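Local coordinates for protein BA_2500 (Bacillus anthracis, PDB 4GUC), which is of unknown function, a small, strand-rich protein of the DUF5065 family, grouped with the E-set (immunoglobulin-like) folds, at residues A[54-59]-A[87-92]; A[101-104]-A[109-112]. All blocks are in the same frame, centred on the assembly; numbering follows the deposited sequence.

Interaction 1 of 2, residues A[54-59]-A[87-92]; sequences VKIYQL and FVTPIT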
loop_
_atom_site.group_PDB
_atom_site.type_symbol
_atom_site.label_atom_id
_atom_site.label_comp_id
_atom_site.label_asym_id
_atom_site.label_seq_id
_atom_site.Cartn_x
_atom_site.Cartn_y
_atom_site.Cartn_z
ATOM N N VAL A 54 1.617 -1.512 6.418
ATOM C CA VAL A 54 1.383 -1.059 5.047
ATOM C C VAL A 54 1.783 -2.143 4.038
ATOM O O VAL A 54 2.798 -2.816 4.213
ATOM C CB VAL A 54 2.196 0.224 4.729
ATOM C CG1 VAL A 54 2.215 0.528 3.199
ATOM C CG2 VAL A 54 1.704 1.384 5.552
ATOM N N LYS A 55 0.956 -2.375 3.037
ATOM C CA LYS A 55 1.269 -3.278 1.967
ATOM C C LYS A 55 1.247 -2.521 0.646
ATOM O O LYS A 55 0.460 -1.582 0.470
ATOM C CB LYS A 55 0.219 -4.396 1.861
ATOM C CG LYS A 55 0.292 -5.481 2.908
ATOM C CD LYS A 55 -0.844 -6.475 2.839
ATOM C CE LYS A 55 -0.717 -7.540 3.893
ATOM N NZ LYS A 55 -1.932 -8.419 3.775
ATOM N N ILE A 56 2.143 -2.904 -0.257
ATOM C CA ILE A 56 2.204 -2.419 -1.614
ATOM C C ILE A 56 1.642 -3.561 -2.490
ATOM O O ILE A 56 2.168 -4.677 -2.455
ATOM C CB ILE A 56 3.615 -2.025 -2.084
ATOM C CG1 ILE A 56 4.169 -0.872 -1.217
ATOM C CG2 ILE A 56 3.576 -1.640 -3.559
ATOM C CD1 ILE A 56 5.558 -0.376 -1.606
ATOM N N TYR A 57 0.553 -3.286 -3.199
ATOM C CA TYR A 57 -0.054 -4.230 -4.111
ATOM C C TYR A 57 0.073 -3.749 -5.551
ATOM O O TYR A 57 0.032 -2.550 -5.832
ATOM C CB TYR A 57 -1.564 -4.329 -3.882
ATOM C CG TYR A 57 -2.084 -4.880 -2.558
ATOM C CD1 TYR A 57 -2.430 -6.221 -2.434
ATOM C CD2 TYR A 57 -2.319 -4.063 -1.462
ATOM C CE1 TYR A 57 -2.966 -6.735 -1.253
ATOM C CE2 TYR A 57 -2.842 -4.564 -0.285
ATOM C CZ TYR A 57 -3.188 -5.891 -0.184
ATOM O OH TYR A 57 -3.740 -6.299 1.001
ATOM N N GLN A 58 0.202 -4.692 -6.483
ATOM C CA GLN A 58 0.204 -4.386 -7.888
ATOM C C GLN A 58 -1.252 -4.554 -8.374
ATOM O O GLN A 58 -1.972 -5.464 -7.958
ATOM C CB GLN A 58 1.090 -5.361 -8.672
ATOM C CG GLN A 58 1.164 -5.045 -10.137
ATOM C CD GLN A 58 1.862 -6.129 -10.938
ATOM O OE1 GLN A 58 1.181 -7.008 -11.466
ATOM N NE2 GLN A 58 3.170 -6.156 -10.911
ATOM N N LEU A 59 -1.697 -3.656 -9.249
ATOM C CA LEU A 59 -3.042 -3.712 -9.821
ATOM C C LEU A 59 -2.895 -4.360 -11.214
ATOM O O LEU A 59 -2.306 -3.748 -12.127
ATOM C CB LEU A 59 -3.654 -2.297 -9.902
ATOM C CG LEU A 59 -5.041 -2.159 -10.555
ATOM C CD1 LEU A 59 -6.059 -3.074 -9.969
ATOM C CD2 LEU A 59 -5.541 -0.730 -10.476
ATOM N N PHE A 87 7.029 3.870 7.443
ATOM C CA PHE A 87 7.034 2.702 6.533
ATOM C C PHE A 87 7.997 2.981 5.388
ATOM O O PHE A 87 7.755 3.887 4.587
ATOM C CB PHE A 87 5.595 2.419 6.060
ATOM C CG PHE A 87 4.616 2.238 7.221
ATOM C CD1 PHE A 87 4.479 1.005 7.865
ATOM C CD2 PHE A 87 3.901 3.299 7.722
ATOM C CE1 PHE A 87 3.652 0.858 8.933
ATOM C CE2 PHE A 87 3.054 3.137 8.820
ATOM C CZ PHE A 87 2.926 1.931 9.428
ATOM N N VAL A 88 9.073 2.199 5.344
ATOM C CA VAL A 88 10.146 2.407 4.382
ATOM C C VAL A 88 10.531 1.144 3.629
ATOM O O VAL A 88 10.731 0.090 4.246
ATOM C CB VAL A 88 11.442 2.867 5.164
ATOM C CG1 VAL A 88 12.580 3.180 4.190
ATOM C CG2 VAL A 88 11.166 4.092 6.021
ATOM N N THR A 89 10.597 1.209 2.302
ATOM C CA THR A 89 11.038 0.030 1.567
ATOM C C THR A 89 11.637 0.484 0.221
ATOM O O THR A 89 11.118 1.414 -0.390
ATOM C CB THR A 89 9.885 -1.004 1.389
ATOM O OG1 THR A 89 10.418 -2.307 1.177
ATOM C CG2 THR A 89 8.955 -0.644 0.242
ATOM N N PRO A 90 12.734 -0.167 -0.249
ATOM C CA PRO A 90 13.317 0.225 -1.524
ATOM C C PRO A 90 12.527 -0.256 -2.733
ATOM O O PRO A 90 11.975 -1.372 -2.714
ATOM C CB PRO A 90 14.688 -0.476 -1.519
ATOM C CG PRO A 90 14.507 -1.634 -0.635
ATOM C CD PRO A 90 13.497 -1.232 0.414
ATOM N N ILE A 91 12.462 0.576 -3.774
ATOM C CA ILE A 91 11.795 0.171 -5.011
ATOM C C ILE A 91 12.883 -0.491 -5.889
ATOM O O ILE A 91 13.679 0.182 -6.576
ATOM C CB ILE A 91 11.103 1.334 -5.727
ATOM C CG1 ILE A 91 10.103 2.009 -4.789
ATOM C CG2 ILE A 91 10.396 0.843 -6.995
ATOM C CD1 ILE A 91 9.034 1.112 -4.238
ATOM N N THR A 92 12.909 -1.816 -5.837
ATOM C CA THR A 92 13.866 -2.624 -6.581
ATOM C C THR A 92 13.242 -3.110 -7.889
ATOM O O THR A 92 12.074 -2.837 -8.166
ATOM C CB THR A 92 14.249 -3.866 -5.754
ATOM O OG1 THR A 92 13.086 -4.698 -5.607
ATOM C CG2 THR A 92 14.772 -3.458 -4.378
#
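V54 sets one methyl group over the ring of F87. CG2 sits 3.4 Å above the plane of the F87 ring, over its centre, and its line to the centroid runs only 14° off the ring normal, so this is a CH-pi contact made over the face. The two side chains meet at a slant: the nearest ring atom is F87 CG, 3.5 Å from V54 CG2, while the far ring atom F87 CZ is still within 4.1 Å of the same methyl. V54 can present this branch because its chi1 of 167° turns CG1 anti to the backbone N and leaves CG2 anti to the carbonyl carbon. The other side chains of the contact meet differently. I56 and T89 reach toward each other tip to tip, I56 CD1 touching T89 CG2 at 3.9 Å. An extended chi2 of -179° carries CD1 of I56 out to that methyl, and T89 turns its CG2, not its hydroxyl, to the partner.

The two strands belong to different sheets: 53-59 pairs with 69-76 and 98-106, whereas 84-90 pairs with 39-45. F87 also packs on V42 and I44 of its own sheet, V54 on M104, and T89 on K73 and I75. The contact is thus side-chain packing between two sheets, in keeping with the sandwich architecture of E-set domains. The closest side-chain contacts are all carbon to carbon, in a buried setting, which implies cohesion by dispersion and exclusion of water, with the pi face of F87 adding a weak directional preference.

Interaction 2 of 2, residues A[101-104]-A[109-112]; sequences VAVM and NYYY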
loop_
_atom_site.group_PDB
_atom_site.type_symbol
_atom_site.label_atom_id
_atom_site.label_comp_id
_atom_site.label_asym_id
_atom_site.label_seq_id
_atom_site.Cartn_x
_atom_site.Cartn_y
_atom_site.Cartn_z
ATOM N N VAL A 101 -0.503 0.236 -5.587
ATOM C CA VAL A 101 -1.216 1.024 -4.582
ATOM C C VAL A 101 -0.726 0.641 -3.215
ATOM O O VAL A 101 -0.409 -0.526 -2.971
ATOM C CB VAL A 101 -2.774 0.881 -4.651
ATOM C CG1 VAL A 101 -3.230 -0.543 -4.452
ATOM C CG2 VAL A 101 -3.478 1.840 -3.661
ATOM N N ALA A 102 -0.587 1.631 -2.324
ATOM C CA ALA A 102 -0.173 1.399 -0.949
ATOM C C ALA A 102 -1.424 1.451 -0.076
ATOM O O ALA A 102 -2.224 2.400 -0.155
ATOM C CB ALA A 102 0.862 2.421 -0.475
ATOM N N VAL A 103 -1.580 0.431 0.766
ATOM C CA VAL A 103 -2.720 0.296 1.652
ATOM C C VAL A 103 -2.247 0.092 3.079
ATOM O O VAL A 103 -1.305 -0.670 3.304
ATOM C CB VAL A 103 -3.594 -0.940 1.242
ATOM C CG1 VAL A 103 -4.777 -1.156 2.163
ATOM C CG2 VAL A 103 -4.053 -0.793 -0.215
HETATM N N MSE A 104 -2.879 0.768 4.037
HETATM C CA MSE A 104 -2.580 0.604 5.437
HETATM C C MSE A 104 -3.756 0.014 6.179
HETATM O O MSE A 104 -4.907 0.462 5.992
HETATM C CB MSE A 104 -2.195 1.927 6.102
HETATM C CG MSE A 104 -1.765 1.762 7.581
HETATM SE SE MSE A 104 -1.169 3.331 8.499
HETATM C CE MSE A 104 -2.840 4.248 8.600
ATOM N N ASN A 109 -9.815 -0.870 10.322
ATOM C CA ASN A 109 -9.973 0.107 9.252
ATOM C C ASN A 109 -8.858 0.082 8.229
ATOM O O ASN A 109 -7.726 -0.310 8.515
ATOM C CB ASN A 109 -10.075 1.499 9.895
ATOM C CG ASN A 109 -11.289 1.632 10.826
ATOM O OD1 ASN A 109 -12.366 1.085 10.558
ATOM N ND2 ASN A 109 -11.101 2.323 11.938
ATOM N N TYR A 110 -9.177 0.549 7.032
ATOM C CA TYR A 110 -8.241 0.586 5.931
ATOM C C TYR A 110 -8.114 1.974 5.328
ATOM O O TYR A 110 -9.100 2.702 5.229
ATOM C CB TYR A 110 -8.638 -0.390 4.837
ATOM C CG TYR A 110 -8.554 -1.838 5.275
ATOM C CD1 TYR A 110 -7.390 -2.562 5.131
ATOM C CD2 TYR A 110 -9.642 -2.480 5.823
ATOM C CE1 TYR A 110 -7.329 -3.889 5.501
ATOM C CE2 TYR A 110 -9.577 -3.783 6.226
ATOM C CZ TYR A 110 -8.393 -4.483 6.069
ATOM O OH TYR A 110 -8.317 -5.824 6.423
ATOM N N TYR A 111 -6.892 2.279 4.904
ATOM C CA TYR A 111 -6.485 3.548 4.294
ATOM C C TYR A 111 -5.667 3.308 3.051
ATOM O O TYR A 111 -5.059 2.224 2.934
ATOM C CB TYR A 111 -5.640 4.339 5.300
ATOM C CG TYR A 111 -6.378 4.547 6.606
ATOM C CD1 TYR A 111 -7.159 5.665 6.802
ATOM C CD2 TYR A 111 -6.333 3.592 7.622
ATOM C CE1 TYR A 111 -7.900 5.838 8.000
ATOM C CE2 TYR A 111 -7.050 3.751 8.801
ATOM C CZ TYR A 111 -7.812 4.870 8.989
ATOM O OH TYR A 111 -8.513 5.014 10.186
ATOM N N TYR A 112 -5.672 4.220 2.084
ATOM C CA TYR A 112 -4.873 4.005 0.878
ATOM C C TYR A 112 -4.407 5.337 0.333
ATOM O O TYR A 112 -4.922 6.379 0.735
ATOM C CB TYR A 112 -5.646 3.173 -0.152
ATOM C CG TYR A 112 -6.733 3.899 -0.886
ATOM C CD1 TYR A 112 -6.754 3.978 -2.293
ATOM C CD2 TYR A 112 -7.753 4.549 -0.196
ATOM C CE1 TYR A 112 -7.756 4.688 -2.961
ATOM C CE2 TYR A 112 -8.743 5.229 -0.862
ATOM C CZ TYR A 112 -8.731 5.324 -2.238
ATOM O OH TYR A 112 -9.751 6.025 -2.845
#
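M104 and Y111 form the hydrogen-bonded pair of an antiparallel hairpin, gripping each other through both backbone polar groups. M104 N donates to Y111 O at 2.8 Å, and Y111 N returns a bond to M104 O at 2.9 Å. The second lies in the carbonyl plane; in the first the donor stands 36° out of it, and the strand directions are 152° apart. V103 and Y112 are the adjacent non-hydrogen-bonded pair, their CA atoms 4.4 Å apart. Here the main chains are close: Y112 CA brings its hydrogen toward A102 O at 3.3 Å, and V103 CA approaches Y111 O similarly.

On the face shared by M104 and Y111, the selenomethionine chain runs extended and then bends at chi3 (69°), bringing CE to 3.7 Å from Y111 CD2. On the face of V103 and Y112 the side chains stand farther apart than the main chains beneath them. V101 CG2 stands at the edge of the Y112 ring, near its plane, 4.1 Å from CD1, and V103 CG1 meets Y110 CD1 obliquely at 4.2 Å. Beyond the paired residues N109 is exposed and its side chain leads away, while the partly exposed Y111 lies beside a bound glycerol, probably from the crystallisation liquor.

Strand 98-106 is flanked on its other edge by strand 53-59, joined to it by backbone hydrogen bonds. Strand 24-25 pairs with 109-119 through D24. Helix 16-22 covers the face of V103 and Y112, placing Y16 and L19 against it, and H20 ND1 is hydrogen-bonded to the Y112 hydroxyl.

Overall arrangement
Both contacts lie close to the centre of the chain, their own centres 11 Å apart, and strand 53-59 joins them. Its V54 and I56 pack across to the second sheet in interaction 1, while its backbone runs beside strand 98-106 of interaction 2: K55 N to V103 O and Y57 O to V101 N are both 2.8 Å, probable hydrogen bonds. Interaction 1 is wholly buried and works between sheets through apolar groups alone. Interaction 2 works within a sheet, its register set by main-chain bonds, and grades from buried V101-M104 to the surface at exposed N109 near the turn. Interaction 1 closes before interaction 2 opens along the chain, strands 84-90 and 98-106 being consecutive.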